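Local atomic coordinates of response regulator receiver protein (Pseudoalteromonas atlantica T6c, PDB entry 3KTO), a protein that probably acts as a CheY-like receiver module in a two-component type of signalling pathway, relaying a signal to a partner. Residues Ala20-Thr32 against Phe111-Ile124. Numbering follows the deposited sequence.
Sequences AALSKLLSPLDVT and FIEHVLVHDVQQII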
loop_
_atom_site.group_PDB
_atom_site.type_symbol
_atom_site.label_atom_id
_atom_site.label_comp_id
_atom_site.label_asym_id
_atom_site.label_seq_id
_atom_site.Cartn_x
_atom_site.Cartn_y
_atom_site.Cartn_z
ATOM N N ALA A 20 3.663 -7.765 -11.739
ATOM C CA ALA A 20 4.993 -7.684 -12.323
ATOM C C ALA A 20 6.001 -8.462 -11.480
ATOM O O ALA A 20 6.649 -9.390 -11.969
ATOM C CB ALA A 20 5.425 -6.225 -12.439
ATOM N N ALA A 21 6.114 -8.088 -10.209
ATOM C CA ALA A 21 7.047 -8.720 -9.279
ATOM C C ALA A 21 6.853 -10.223 -9.116
ATOM O O ALA A 21 7.822 -10.988 -9.126
ATOM C CB ALA A 21 6.955 -8.044 -7.924
ATOM N N LEU A 22 5.603 -10.648 -8.957
ATOM C CA LEU A 22 5.312 -12.060 -8.782
ATOM C C LEU A 22 5.659 -12.848 -10.040
ATOM O O LEU A 22 6.193 -13.953 -9.964
ATOM C CB LEU A 22 3.835 -12.260 -8.429
ATOM C CG LEU A 22 3.590 -13.163 -7.222
ATOM C CD1 LEU A 22 4.349 -12.592 -6.031
ATOM C CD2 LEU A 22 2.099 -13.256 -6.911
ATOM N N SER A 23 5.357 -12.277 -11.201
ATOM C CA SER A 23 5.649 -12.957 -12.455
ATOM C C SER A 23 7.148 -13.180 -12.622
ATOM O O SER A 23 7.576 -14.256 -13.044
ATOM C CB SER A 23 5.103 -12.150 -13.632
ATOM O OG SER A 23 3.691 -12.114 -13.588
ATOM N N LYS A 24 7.939 -12.169 -12.280
ATOM C CA LYS A 24 9.392 -12.261 -12.390
ATOM C C LYS A 24 9.940 -13.343 -11.471
ATOM O O LYS A 24 10.727 -14.194 -11.888
ATOM C CB LYS A 24 10.033 -10.908 -12.057
ATOM C CG LYS A 24 9.898 -9.884 -13.176
ATOM C CD LYS A 24 10.382 -8.491 -12.767
ATOM C CE LYS A 24 9.387 -7.803 -11.831
ATOM N NZ LYS A 24 9.749 -6.380 -11.528
ATOM N N LEU A 25 9.516 -13.307 -10.215
ATOM C CA LEU A 25 9.947 -14.287 -9.228
ATOM C C LEU A 25 9.629 -15.744 -9.578
ATOM O O LEU A 25 10.393 -16.645 -9.236
ATOM C CB LEU A 25 9.318 -13.966 -7.869
ATOM C CG LEU A 25 9.540 -15.009 -6.772
ATOM C CD1 LEU A 25 11.014 -15.046 -6.384
ATOM C CD2 LEU A 25 8.680 -14.678 -5.565
ATOM N N LEU A 26 8.510 -15.979 -10.254
ATOM C CA LEU A 26 8.110 -17.342 -10.580
ATOM C C LEU A 26 8.419 -17.804 -12.001
ATOM O O LEU A 26 8.248 -18.978 -12.321
ATOM C CB LEU A 26 6.613 -17.506 -10.318
ATOM C CG LEU A 26 6.103 -17.220 -8.907
ATOM C CD1 LEU A 26 4.580 -17.259 -8.910
ATOM C CD2 LEU A 26 6.683 -18.235 -7.931
ATOM N N SER A 27 8.871 -16.889 -12.853
ATOM C CA SER A 27 9.176 -17.237 -14.240
ATOM C C SER A 27 10.162 -18.393 -14.351
ATOM O O SER A 27 9.991 -19.285 -15.190
ATOM C CB SER A 27 9.734 -16.025 -14.994
ATOM O OG SER A 27 10.986 -15.595 -14.493
ATOM N N PRO A 28 11.201 -18.403 -13.495
ATOM C CA PRO A 28 12.167 -19.499 -13.584
ATOM C C PRO A 28 11.685 -20.823 -13.020
ATOM O O PRO A 28 12.483 -21.717 -12.767
ATOM C CB PRO A 28 13.391 -18.943 -12.858
ATOM C CG PRO A 28 12.756 -18.101 -11.753
ATOM C CD PRO A 28 11.615 -17.407 -12.486
ATOM N N LEU A 29 10.376 -20.922 -12.809
ATOM C CA LEU A 29 9.744 -22.134 -12.304
ATOM C C LEU A 29 9.091 -22.736 -13.550
ATOM O O LEU A 29 8.837 -22.011 -14.507
ATOM C CB LEU A 29 8.686 -21.784 -11.230
ATOM C CG LEU A 29 8.929 -22.340 -9.808
ATOM C CD1 LEU A 29 10.309 -21.965 -9.414
ATOM C CD2 LEU A 29 7.940 -21.805 -8.790
ATOM N N ASP A 30 8.819 -24.040 -13.542
ATOM C CA ASP A 30 8.198 -24.723 -14.687
ATOM C C ASP A 30 6.692 -24.467 -14.770
ATOM O O ASP A 30 5.890 -25.387 -14.582
ATOM C CB ASP A 30 8.461 -26.242 -14.608
ATOM C CG ASP A 30 7.891 -27.010 -15.804
ATOM O OD1 ASP A 30 8.155 -26.610 -16.962
ATOM O OD2 ASP A 30 7.197 -28.030 -15.591
ATOM N N VAL A 31 6.308 -23.221 -15.054
ATOM C CA VAL A 31 4.889 -22.853 -15.149
ATOM C C VAL A 31 4.680 -21.482 -15.760
ATOM O O VAL A 31 5.560 -20.627 -15.687
ATOM C CB VAL A 31 4.208 -22.846 -13.752
ATOM C CG1 VAL A 31 4.786 -21.740 -12.902
ATOM C CG2 VAL A 31 2.703 -22.664 -13.894
ATOM N N THR A 32 3.505 -21.287 -16.360
ATOM C CA THR A 32 3.131 -20.014 -16.978
ATOM C C THR A 32 2.211 -19.225 -16.047
ATOM O O THR A 32 1.152 -19.717 -15.660
ATOM C CB THR A 32 2.340 -20.214 -18.298
ATOM O OG1 THR A 32 3.159 -20.875 -19.269
ATOM C CG2 THR A 32 1.876 -18.868 -18.847
ATOM N N PHE A 111 5.917 -10.513 1.424
ATOM C CA PHE A 111 6.161 -11.921 1.691
ATOM C C PHE A 111 7.614 -12.341 1.551
ATOM O O PHE A 111 8.458 -11.601 1.041
ATOM C CB PHE A 111 5.329 -12.771 0.734
ATOM C CG PHE A 111 5.660 -12.530 -0.706
ATOM C CD1 PHE A 111 5.306 -11.335 -1.318
ATOM C CD2 PHE A 111 6.380 -13.470 -1.435
ATOM C CE1 PHE A 111 5.664 -11.074 -2.633
ATOM C CE2 PHE A 111 6.743 -13.217 -2.753
ATOM C CZ PHE A 111 6.383 -12.014 -3.351
ATOM N N ILE A 112 7.879 -13.555 2.011
ATOM C CA ILE A 112 9.197 -14.150 1.943
ATOM C C ILE A 112 9.159 -14.929 0.636
ATOM O O ILE A 112 8.334 -15.824 0.463
ATOM C CB ILE A 112 9.410 -15.105 3.122
ATOM C CG1 ILE A 112 9.008 -14.400 4.421
ATOM C CG2 ILE A 112 10.859 -15.530 3.185
ATOM C CD1 ILE A 112 9.000 -15.296 5.638
ATOM N N GLU A 113 10.040 -14.592 -0.294
ATOM C CA GLU A 113 9.997 -15.271 -1.571
ATOM C C GLU A 113 10.069 -16.791 -1.532
ATOM O O GLU A 113 9.364 -17.446 -2.298
ATOM C CB GLU A 113 11.061 -14.715 -2.521
ATOM C CG GLU A 113 12.486 -14.801 -2.045
ATOM C CD GLU A 113 13.462 -14.446 -3.152
ATOM O OE1 GLU A 113 13.279 -13.381 -3.783
ATOM O OE2 GLU A 113 14.405 -15.231 -3.397
ATOM N N HIS A 114 10.878 -17.373 -0.648
ATOM C CA HIS A 114 10.957 -18.834 -0.641
ATOM C C HIS A 114 9.642 -19.481 -0.220
ATOM O O HIS A 114 9.334 -20.594 -0.637
ATOM C CB HIS A 114 12.123 -19.347 0.222
ATOM C CG HIS A 114 11.860 -19.341 1.694
ATOM N ND1 HIS A 114 12.176 -18.272 2.505
ATOM C CD2 HIS A 114 11.336 -20.287 2.507
ATOM C CE1 HIS A 114 11.860 -18.563 3.755
ATOM N NE2 HIS A 114 11.348 -19.779 3.784
ATOM N N VAL A 115 8.855 -18.779 0.585
ATOM C CA VAL A 115 7.569 -19.319 1.003
ATOM C C VAL A 115 6.685 -19.426 -0.235
ATOM O O VAL A 115 6.112 -20.473 -0.519
ATOM C CB VAL A 115 6.881 -18.405 2.036
ATOM C CG1 VAL A 115 5.473 -18.913 2.335
ATOM C CG2 VAL A 115 7.703 -18.368 3.314
ATOM N N LEU A 116 6.586 -18.334 -0.980
ATOM C CA LEU A 116 5.769 -18.336 -2.179
ATOM C C LEU A 116 6.308 -19.346 -3.185
ATOM O O LEU A 116 5.554 -20.156 -3.714
ATOM C CB LEU A 116 5.738 -16.948 -2.812
ATOM C CG LEU A 116 5.021 -16.899 -4.163
ATOM C CD1 LEU A 116 3.540 -17.203 -3.979
ATOM C CD2 LEU A 116 5.221 -15.534 -4.795
ATOM N N VAL A 117 7.610 -19.302 -3.443
ATOM C CA VAL A 117 8.208 -20.220 -4.408
ATOM C C VAL A 117 7.892 -21.662 -4.023
ATOM O O VAL A 117 7.476 -22.463 -4.859
ATOM C CB VAL A 117 9.743 -19.998 -4.505
ATOM C CG1 VAL A 117 10.372 -21.027 -5.441
ATOM C CG2 VAL A 117 10.019 -18.599 -5.025
ATOM N N HIS A 118 8.053 -21.976 -2.745
ATOM C CA HIS A 118 7.778 -23.316 -2.256
ATOM C C HIS A 118 6.321 -23.724 -2.478
ATOM O O HIS A 118 6.047 -24.821 -2.964
ATOM C CB HIS A 118 8.124 -23.409 -0.767
ATOM C CG HIS A 118 7.863 -24.757 -0.174
ATOM N ND1 HIS A 118 6.611 -25.155 0.246
ATOM C CD2 HIS A 118 8.680 -25.820 0.015
ATOM C CE1 HIS A 118 6.668 -26.407 0.667
ATOM N NE2 HIS A 118 7.912 -26.833 0.536
ATOM N N ASP A 119 5.389 -22.844 -2.121
ATOM C CA ASP A 119 3.965 -23.134 -2.293
ATOM C C ASP A 119 3.611 -23.431 -3.741
ATOM O O ASP A 119 2.815 -24.328 -4.026
ATOM C CB ASP A 119 3.108 -21.961 -1.813
ATOM C CG ASP A 119 3.055 -21.857 -0.304
ATOM O OD1 ASP A 119 3.491 -22.811 0.373
ATOM O OD2 ASP A 119 2.564 -20.825 0.201
ATOM N N VAL A 120 4.193 -22.668 -4.657
ATOM C CA VAL A 120 3.926 -22.861 -6.073
ATOM C C VAL A 120 4.543 -24.163 -6.595
ATOM O O VAL A 120 3.905 -24.901 -7.345
ATOM C CB VAL A 120 4.451 -21.670 -6.891
ATOM C CG1 VAL A 120 4.314 -21.952 -8.380
ATOM C CG2 VAL A 120 3.669 -20.408 -6.513
ATOM N N GLN A 121 5.779 -24.445 -6.198
ATOM C CA GLN A 121 6.446 -25.671 -6.630
ATOM C C GLN A 121 5.625 -26.877 -6.178
ATOM O O GLN A 121 5.485 -27.865 -6.907
ATOM C CB GLN A 121 7.851 -25.755 -6.027
ATOM C CG GLN A 121 8.715 -26.857 -6.621
ATOM C CD GLN A 121 9.058 -26.601 -8.079
ATOM O OE1 GLN A 121 8.525 -27.252 -8.981
ATOM N NE2 GLN A 121 9.951 -25.646 -8.314
ATOM N N GLN A 122 5.077 -26.788 -4.971
ATOM C CA GLN A 122 4.262 -27.866 -4.427
ATOM C C GLN A 122 3.056 -28.126 -5.331
ATOM O O GLN A 122 2.712 -29.273 -5.615
ATOM C CB GLN A 122 3.798 -27.505 -3.014
ATOM C CG GLN A 122 2.995 -28.600 -2.331
ATOM C CD GLN A 122 2.688 -28.289 -0.875
ATOM O OE1 GLN A 122 3.595 -28.157 -0.048
ATOM N NE2 GLN A 122 1.403 -28.173 -0.554
ATOM N N ILE A 123 2.415 -27.053 -5.786
ATOM C CA ILE A 123 1.264 -27.176 -6.673
ATOM C C ILE A 123 1.711 -27.797 -8.000
ATOM O O ILE A 123 1.014 -28.627 -8.579
ATOM C CB ILE A 123 0.628 -25.792 -6.946
ATOM C CG1 ILE A 123 -0.007 -25.254 -5.661
ATOM C CG2 ILE A 123 -0.401 -25.894 -8.065
ATOM C CD1 ILE A 123 -0.501 -23.826 -5.768
ATOM N N ILE A 124 2.879 -27.379 -8.475
ATOM C CA ILE A 124 3.435 -27.898 -9.717
ATOM C C ILE A 124 3.650 -29.410 -9.605
ATOM O O ILE A 124 3.222 -30.170 -10.477
ATOM C CB ILE A 124 4.787 -27.212 -10.046
ATOM C CG1 ILE A 124 4.544 -25.751 -10.434
ATOM C CG2 ILE A 124 5.502 -27.954 -11.176
ATOM C CD1 ILE A 124 5.809 -24.941 -10.597
#
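L22, L25, L26 and L29 pack against F111, L116, V117 and V120 in an apolar contact joining the first helix of a CheY-like receiver domain and its following turn to the last helix and the loop before it. No hydrogen bond crosses it; the helix segments 20-26 and 113-124 are inclined at 65°, their axes 10.9 Å apart. L25 divides its methyls: CG stands anti to the backbone N (chi1 173°), and from there CD2 meets the edge of the F111 ring, 3.7 Å from F111 CE2, while CD1 lies against V117 CG2 and alongside E113, near its CB and OE1. L22 CD1 sits tightly on L116 CD2, at 3.3 Å, and reaches F111 CZ. L26 lays both methyls against V120 CG2. The type I turn from L26 to L29 brings L29 over the partner helix: L29 CD2 is 3.7 Å from V120 CG1, CD1 lies by V117 CG1, and CG is near I124 CD1 and 3.8 Å from Q121 NE2. With an alanine here, both methyls would be gone, and a gap would probably open between V117, V120 and I124. I124 CD1 closes the far end against V31 CG1, 4.1 Å away, near the buried, partnerless D30 O. Beneath lies the parallel sheet: L22 and L26 rest on I55 of strand 51-57, V120 on I84 of strand 83-87 and L116 on I107 of strand 105-108, both helices covering one face.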